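Local coordinates for protein ribose-phosphate pyrophosphokinase (PDB 5MP7) that probably transfers the pyrophosphoryl group of ATP to ribose 5-phosphate, using magnesium, to make the central metabolite phosphoribosyl pyrophosphate, at residues Q156-G161 against L299-L304; A276-V281 against Q295-S300. One frame throughout, in Å; residues are numbered along the deposited sequence.

Contact 1. Residues Q156-G161 against L299-L304; sequences QKLLTG and LSIAPL
S300 OG is gripped twice, while the carbonyl of the same residue faces L158. The hydroxyl accepts the backbone N-H of A302 in a capping bond of 3.2 Å from A302 N to S300 OG, with an N-H...O angle of 162°, and it is also hydrogen-bonded to Q26 of helix 21-31. In the pair of phosphoribosyltransferase-like domains that makes up a class I PRPP synthetase subunit, this is the point where edge strand 296-299 of the second sheet passes into helix 302-314, whose first turn leans on helix 21-31 of the N-terminal half. Helix 156-167 lies against that passage purely by packing, since no hydrogen bond crosses between the two segments and they bury 193 Å² in total. L158 does most of this. Its CA-CB bond already heads for the other segment, and with CG anti to the backbone N (chi1 173°) L158 CD2 lies 3.8 Å from S300 O. The same methyl reaches I301 CD1 at 4.3 Å. L158 and L299 run alongside each other in opposite directions, with L299 CD1 4.2 Å from L158 CG. I301 has further support from L23 and, through its backbone N, from N283. The next residue along the helix, L159, comes nearer only with its end, and its CD2 touches L299 CD1 at 4.2 Å.

Contact 2. Residues A276-V281 against Q295-S300; sequences AREVIV and QLTVLS
L296 lays its CD1 across the side chains of V279 and V281, 3.9 Å from V279 CG1 and equally far from V281 CG2. With L296 CG anti to its own N (chi1 -168°), the branch bends back over the neighbouring strand, meeting V281 at about a right angle. V298 extends this apolar face, its CG2 against V281 CG2. On the reverse face, E278 and T297 form the one side-chain hydrogen bond of the pair: T297 OG1 donates to the anti lone pair of E278 OE2 at 2.8 Å, and beside it I280 CG2 packs against L299 CD1. The extended E278 chain carries the carboxylate forward to the T297 hydroxyl, and Y162 and Y167 of helix 156-167 bind OE2 and OE1 respectively, so three hydroxyls hold the group. The backbones make a parallel pair at the edge of the mixed sheet in the second phosphoribosyltransferase-like domain, with axes 4.8 Å apart and 22° between their directions. The short connection between the strands contains no helix, so this is not a classical beta-alpha-beta crossover. Residues V279 and V281 each give and take a bond: V279 N to Q295 O, T297 N to V279 O, V281 N to T297 O and L299 N to V281 O, all 2.9 to 3.0 Å. The first is the outlier in direction, its donor standing 50° out of the Q295 carbonyl plane, whereas T297 N approaches V279 O almost end-on. CA-H...O contacts reinforce the ladder, for example L296 CA to V279 O at 3.4 Å. At the start of the pair, Q295 bends at chi2 and lays its CG 3.6 Å from both A276 O and R277 O.

Both contacts share L299 and S300 and are partly buried, but they use different chemistry. Contact 2 is in-plane sheet pairing, dominated by backbone hydrogen bonds and burying 467 Å², whereas contact 1 is smaller side-chain packing (193 Å²), without a hydrogen bond between the segments, of a helix over the point where strand 296-299 gives way to helix 302-314. Helix 156-167 belongs to both surroundings: it covers the I280 and T297 face of the strands through L159 and Y162, and L159 CD2 lies 3.8 Å from I280 CG2, where the two contacts meet. Their centres are 12 Å apart. Because helix 302-314 follows strand 296-299 directly in sequence, the chain passes from sheet edge to the N-terminal half within a few residues.

Contact 1. Residues Q156-G161 against L299-L304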
ATOM      1  N   GLN A 156      64.223  16.498 -33.571  1.00 41.11           N
ATOM      2  CA  GLN A 156      65.538  15.905 -33.600  1.00 42.21           C
ATOM      3  C   GLN A 156      66.662  16.864 -33.199  1.00 40.51           C
ATOM      4  O   GLN A 156      67.478  16.505 -32.377  1.00 40.45           O
ATOM      5  CB  GLN A 156      65.829  15.371 -34.986  1.00 42.06           C
ATOM      6  CG  GLN A 156      67.126  14.614 -35.063  1.00 44.24           C
ATOM      7  CD  GLN A 156      67.384  14.100 -36.454  1.00 48.23           C
ATOM      8  OE1 GLN A 156      66.472  13.954 -37.296  1.00 51.17           O
ATOM      9  NE2 GLN A 156      68.639  13.841 -36.719  1.00 53.86           N
ATOM     10  N   LYS A 157      66.723  18.034 -33.818  1.00 40.20           N
ATOM     11  CA  LYS A 157      67.725  19.025 -33.471  1.00 43.80           C
ATOM     12  C   LYS A 157      67.652  19.401 -31.992  1.00 41.63           C
ATOM     13  O   LYS A 157      68.672  19.549 -31.349  1.00 42.16           O
ATOM     14  CB  LYS A 157      67.599  20.282 -34.322  1.00 49.74           C
ATOM     15  CG  LYS A 157      68.169  20.131 -35.726  1.00 61.63           C
ATOM     16  CD  LYS A 157      68.532  21.495 -36.312  1.00 75.05           C
ATOM     17  CE  LYS A 157      69.289  21.379 -37.626  1.00 78.68           C
ATOM     18  NZ  LYS A 157      68.360  21.347 -38.784  1.00 81.29           N
ATOM     19  N   LEU A 158      66.444  19.553 -31.473  1.00 37.19           N
ATOM     20  CA  LEU A 158      66.237  19.888 -30.088  1.00 37.13           C
ATOM     21  C   LEU A 158      66.747  18.777 -29.150  1.00 34.22           C
ATOM     22  O   LEU A 158      67.448  19.063 -28.177  1.00 34.41           O
ATOM     23  CB  LEU A 158      64.744  20.180 -29.834  1.00 40.82           C
ATOM     24  CG  LEU A 158      64.247  20.400 -28.398  1.00 45.63           C
ATOM     25  CD1 LEU A 158      64.700  21.764 -27.853  1.00 46.89           C
ATOM     26  CD2 LEU A 158      62.726  20.286 -28.386  1.00 45.62           C
ATOM     27  N   LEU A 159      66.381  17.536 -29.422  1.00 31.48           N
ATOM     28  CA  LEU A 159      66.785  16.425 -28.573  1.00 31.59           C
ATOM     29  C   LEU A 159      68.285  16.102 -28.691  1.00 32.15           C
ATOM     30  O   LEU A 159      68.920  15.863 -27.681  1.00 30.33           O
ATOM     31  CB  LEU A 159      65.949  15.194 -28.839  1.00 31.76           C
ATOM     32  CG  LEU A 159      64.449  15.299 -28.496  1.00 34.05           C
ATOM     33  CD1 LEU A 159      63.608  14.297 -29.293  1.00 35.40           C
ATOM     34  CD2 LEU A 159      64.202  15.051 -27.028  1.00 35.34           C
ATOM     35  N   THR A 160      68.857  16.140 -29.891  1.00 30.70           N
ATOM     36  CA  THR A 160      70.278  15.822 -30.075  1.00 31.67           C
ATOM     37  C   THR A 160      71.139  16.957 -29.620  1.00 31.94           C
ATOM     38  O   THR A 160      72.226  16.727 -29.163  1.00 36.19           O
ATOM     39  CB  THR A 160      70.660  15.429 -31.543  1.00 32.24           C
ATOM     40  OG1 THR A 160      70.300  16.458 -32.461  1.00 32.01           O
ATOM     41  CG2 THR A 160      69.938  14.143 -31.948  1.00 34.28           C
ATOM     42  N   GLY A 161      70.666  18.186 -29.759  1.00 34.67           N
ATOM     43  CA  GLY A 161      71.346  19.348 -29.202  1.00 34.82           C
ATOM     44  C   GLY A 161      71.525  19.222 -27.694  1.00 35.19           C
ATOM     45  O   GLY A 161      72.584  19.503 -27.164  1.00 37.94           O
ATOM     46  N   LEU A 299      61.644  18.823 -22.327  1.00 27.47           N
ATOM     47  CA  LEU A 299      62.052  20.023 -23.076  1.00 27.69           C
ATOM     48  C   LEU A 299      60.832  20.604 -23.724  1.00 27.73           C
ATOM     49  O   LEU A 299      59.909  19.866 -24.058  1.00 31.30           O
ATOM     50  CB  LEU A 299      63.083  19.690 -24.123  1.00 28.16           C
ATOM     51  CG  LEU A 299      64.305  18.923 -23.608  1.00 31.60           C
ATOM     52  CD1 LEU A 299      65.129  18.474 -24.805  1.00 31.18           C
ATOM     53  CD2 LEU A 299      65.175  19.754 -22.647  1.00 31.92           C
ATOM     54  N   SER A 300      60.789  21.920 -23.870  1.00 24.82           N
ATOM     55  CA  SER A 300      59.621  22.552 -24.416  1.00 27.42           C
ATOM     56  C   SER A 300      59.621  22.506 -25.940  1.00 26.95           C
ATOM     57  O   SER A 300      60.610  22.842 -26.546  1.00 27.78           O
ATOM     58  CB  SER A 300      59.530  24.018 -23.986  1.00 29.17           C
ATOM     59  OG  SER A 300      58.235  24.530 -24.344  1.00 33.38           O
ATOM     60  N   ILE A 301      58.491  22.140 -26.520  1.00 27.92           N
ATOM     61  CA  ILE A 301      58.271  22.243 -27.955  1.00 32.70           C
ATOM     62  C   ILE A 301      57.703  23.626 -28.370  1.00 31.87           C
ATOM     63  O   ILE A 301      57.505  23.873 -29.545  1.00 35.27           O
ATOM     64  CB  ILE A 301      57.334  21.095 -28.429  1.00 33.99           C
ATOM     65  CG1 ILE A 301      57.645  20.727 -29.864  1.00 38.94           C
ATOM     66  CG2 ILE A 301      55.848  21.401 -28.255  1.00 32.57           C
ATOM     67  CD1 ILE A 301      58.805  19.760 -29.958  1.00 44.90           C
ATOM     68  N   ALA A 302      57.434  24.504 -27.415  1.00 29.33           N
ATOM     69  CA  ALA A 302      56.767  25.743 -27.700  1.00 28.89           C
ATOM     70  C   ALA A 302      57.501  26.641 -28.668  1.00 29.48           C
ATOM     71  O   ALA A 302      56.851  27.221 -29.551  1.00 27.63           O
ATOM     72  CB  ALA A 302      56.439  26.496 -26.431  1.00 28.93           C
ATOM     73  N   PRO A 303      58.823  26.824 -28.499  1.00 31.12           N
ATOM     74  CA  PRO A 303      59.512  27.748 -29.430  1.00 32.46           C
ATOM     75  C   PRO A 303      59.423  27.280 -30.890  1.00 36.59           C
ATOM     76  O   PRO A 303      59.250  28.098 -31.790  1.00 34.20           O
ATOM     77  CB  PRO A 303      60.943  27.735 -28.945  1.00 34.20           C
ATOM     78  CG  PRO A 303      60.848  27.363 -27.480  1.00 34.17           C
ATOM     79  CD  PRO A 303      59.729  26.361 -27.427  1.00 34.30           C
ATOM     80  N   LEU A 304      59.506  25.964 -31.101  1.00 38.12           N
ATOM     81  CA  LEU A 304      59.354  25.357 -32.420  1.00 37.11           C
ATOM     82  C   LEU A 304      57.931  25.593 -32.998  1.00 38.47           C
ATOM     83  O   LEU A 304      57.785  25.965 -34.165  1.00 35.36           O
ATOM     84  CB  LEU A 304      59.671  23.865 -32.344  1.00 36.30           C
ATOM     85  CG  LEU A 304      59.656  23.042 -33.632  1.00 41.19           C
ATOM     86  CD1 LEU A 304      60.721  23.532 -34.631  1.00 40.10           C
ATOM     87  CD2 LEU A 304      59.863  21.555 -33.303  1.00 42.53           C
TER

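Contact 2. Residues A276-V281 against Q295-S300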
ATOM      1  N   ALA A 276      67.899   3.093 -16.681  1.00 44.72           N
ATOM      2  CA  ALA A 276      68.285   4.228 -17.511  1.00 41.29           C
ATOM      3  C   ALA A 276      68.685   5.429 -16.690  1.00 37.52           C
ATOM      4  O   ALA A 276      68.040   5.771 -15.730  1.00 39.92           O
ATOM      5  CB  ALA A 276      67.178   4.586 -18.460  1.00 45.76           C
ATOM      6  N   ARG A 277      69.760   6.058 -17.103  1.00 37.08           N
ATOM      7  CA  ARG A 277      70.297   7.217 -16.443  1.00 39.70           C
ATOM      8  C   ARG A 277      69.419   8.439 -16.679  1.00 38.67           C
ATOM      9  O   ARG A 277      69.301   9.289 -15.821  1.00 42.77           O
ATOM     10  CB  ARG A 277      71.694   7.494 -16.986  1.00 41.87           C
ATOM     11  CG  ARG A 277      72.529   8.316 -16.061  1.00 48.28           C
ATOM     12  CD  ARG A 277      73.706   8.995 -16.739  1.00 54.33           C
ATOM     13  NE  ARG A 277      73.654  10.419 -16.356  1.00 63.22           N
ATOM     14  CZ  ARG A 277      74.673  11.271 -16.280  1.00 73.23           C
ATOM     15  NH1 ARG A 277      75.945  10.888 -16.440  1.00 79.38           N
ATOM     16  NH2 ARG A 277      74.409  12.540 -15.977  1.00 72.42           N
ATOM     17  N   GLU A 278      68.881   8.569 -17.887  1.00 36.96           N
ATOM     18  CA  GLU A 278      68.047   9.712 -18.232  1.00 35.13           C
ATOM     19  C   GLU A 278      66.950   9.323 -19.232  1.00 35.22           C
ATOM     20  O   GLU A 278      67.160   8.436 -20.056  1.00 36.56           O
ATOM     21  CB  GLU A 278      68.894  10.843 -18.787  1.00 34.42           C
ATOM     22  CG  GLU A 278      68.186  12.170 -18.651  1.00 39.14           C
ATOM     23  CD  GLU A 278      69.025  13.386 -19.005  1.00 45.66           C
ATOM     24  OE1 GLU A 278      70.257  13.259 -19.267  1.00 56.81           O
ATOM     25  OE2 GLU A 278      68.454  14.504 -18.958  1.00 42.83           O
ATOM     26  N   VAL A 279      65.781   9.955 -19.112  1.00 30.72           N
ATOM     27  CA  VAL A 279      64.699   9.806 -20.061  1.00 28.92           C
ATOM     28  C   VAL A 279      64.313  11.213 -20.504  1.00 30.14           C
ATOM     29  O   VAL A 279      63.983  12.023 -19.686  1.00 36.82           O
ATOM     30  CB  VAL A 279      63.514   9.111 -19.452  1.00 28.16           C
ATOM     31  CG1 VAL A 279      62.437   8.932 -20.504  1.00 31.46           C
ATOM     32  CG2 VAL A 279      63.890   7.766 -18.901  1.00 27.70           C
ATOM     33  N   ILE A 280      64.445  11.522 -21.781  1.00 29.07           N
ATOM     34  CA  ILE A 280      64.239  12.854 -22.296  1.00 26.97           C
ATOM     35  C   ILE A 280      63.048  12.841 -23.234  1.00 28.85           C
ATOM     36  O   ILE A 280      62.994  12.033 -24.163  1.00 26.42           O
ATOM     37  CB  ILE A 280      65.446  13.310 -23.075  1.00 29.98           C
ATOM     38  CG1 ILE A 280      66.684  13.138 -22.224  1.00 32.57           C
ATOM     39  CG2 ILE A 280      65.325  14.785 -23.446  1.00 32.07           C
ATOM     40  CD1 ILE A 280      67.969  13.114 -23.006  1.00 35.59           C
ATOM     41  N   VAL A 281      62.074  13.704 -22.952  1.00 27.90           N
ATOM     42  CA  VAL A 281      60.861  13.861 -23.751  1.00 27.48           C
ATOM     43  C   VAL A 281      60.545  15.326 -23.952  1.00 26.28           C
ATOM     44  O   VAL A 281      61.172  16.175 -23.338  1.00 30.29           O
ATOM     45  CB  VAL A 281      59.612  13.196 -23.146  1.00 27.89           C
ATOM     46  CG1 VAL A 281      59.813  11.720 -22.990  1.00 27.44           C
ATOM     47  CG2 VAL A 281      59.268  13.800 -21.822  1.00 29.89           C
ATOM     48  N   GLN A 295      64.603  10.695 -13.222  1.00 36.76           N
ATOM     49  CA  GLN A 295      65.391  10.630 -14.451  1.00 35.59           C
ATOM     50  C   GLN A 295      64.758  11.378 -15.630  1.00 34.67           C
ATOM     51  O   GLN A 295      65.431  11.599 -16.626  1.00 33.59           O
ATOM     52  CB  GLN A 295      65.587   9.189 -14.882  1.00 39.02           C
ATOM     53  CG  GLN A 295      66.396   8.352 -13.907  1.00 40.24           C
ATOM     54  CD  GLN A 295      65.531   7.767 -12.787  1.00 43.94           C
ATOM     55  OE1 GLN A 295      64.568   8.378 -12.340  1.00 43.68           O
ATOM     56  NE2 GLN A 295      65.863   6.566 -12.338  1.00 55.39           N
ATOM     57  N   LEU A 296      63.489  11.763 -15.508  1.00 30.97           N
ATOM     58  CA  LEU A 296      62.753  12.444 -16.547  1.00 30.94           C
ATOM     59  C   LEU A 296      63.109  13.909 -16.749  1.00 27.07           C
ATOM     60  O   LEU A 296      63.085  14.691 -15.839  1.00 31.96           O
ATOM     61  CB  LEU A 296      61.249  12.344 -16.267  1.00 31.24           C
ATOM     62  CG  LEU A 296      60.406  12.780 -17.453  1.00 32.59           C
ATOM     63  CD1 LEU A 296      60.574  11.860 -18.652  1.00 33.47           C
ATOM     64  CD2 LEU A 296      58.946  12.810 -17.030  1.00 33.73           C
ATOM     65  N   THR A 297      63.402  14.260 -17.976  1.00 27.50           N
ATOM     66  CA  THR A 297      63.666  15.631 -18.387  1.00 30.57           C
ATOM     67  C   THR A 297      62.701  16.002 -19.490  1.00 28.79           C
ATOM     68  O   THR A 297      62.501  15.226 -20.404  1.00 25.86           O
ATOM     69  CB  THR A 297      65.068  15.738 -18.952  1.00 33.85           C
ATOM     70  OG1 THR A 297      65.991  15.354 -17.916  1.00 38.54           O
ATOM     71  CG2 THR A 297      65.361  17.146 -19.447  1.00 34.20           C
ATOM     72  N   VAL A 298      62.063  17.160 -19.372  1.00 28.55           N
ATOM     73  CA  VAL A 298      61.074  17.607 -20.346  1.00 28.98           C
ATOM     74  C   VAL A 298      61.551  18.854 -21.006  1.00 27.45           C
ATOM     75  O   VAL A 298      61.843  19.832 -20.326  1.00 28.44           O
ATOM     76  CB  VAL A 298      59.703  17.859 -19.698  1.00 31.08           C
ATOM     77  CG1 VAL A 298      58.688  18.268 -20.735  1.00 31.48           C
ATOM     78  CG2 VAL A 298      59.226  16.576 -19.021  1.00 34.78           C
ATOM     79  N   LEU A 299      61.644  18.823 -22.327  1.00 27.47           N
ATOM     80  CA  LEU A 299      62.052  20.023 -23.076  1.00 27.69           C
ATOM     81  C   LEU A 299      60.832  20.604 -23.724  1.00 27.73           C
ATOM     82  O   LEU A 299      59.909  19.866 -24.058  1.00 31.30           O
ATOM     83  CB  LEU A 299      63.083  19.690 -24.123  1.00 28.16           C
ATOM     84  CG  LEU A 299      64.305  18.923 -23.608  1.00 31.60           C
ATOM     85  CD1 LEU A 299      65.129  18.474 -24.805  1.00 31.18           C
ATOM     86  CD2 LEU A 299      65.175  19.754 -22.647  1.00 31.92           C
ATOM     87  N   SER A 300      60.789  21.920 -23.870  1.00 24.82           N
ATOM     88  CA  SER A 300      59.621  22.552 -24.416  1.00 27.42           C
ATOM     89  C   SER A 300      59.621  22.506 -25.940  1.00 26.95           C
ATOM     90  O   SER A 300      60.610  22.842 -26.546  1.00 27.78           O
ATOM     91  CB  SER A 300      59.530  24.018 -23.986  1.00 29.17           C
ATOM     92  OG  SER A 300      58.235  24.530 -24.344  1.00 33.38           O
TER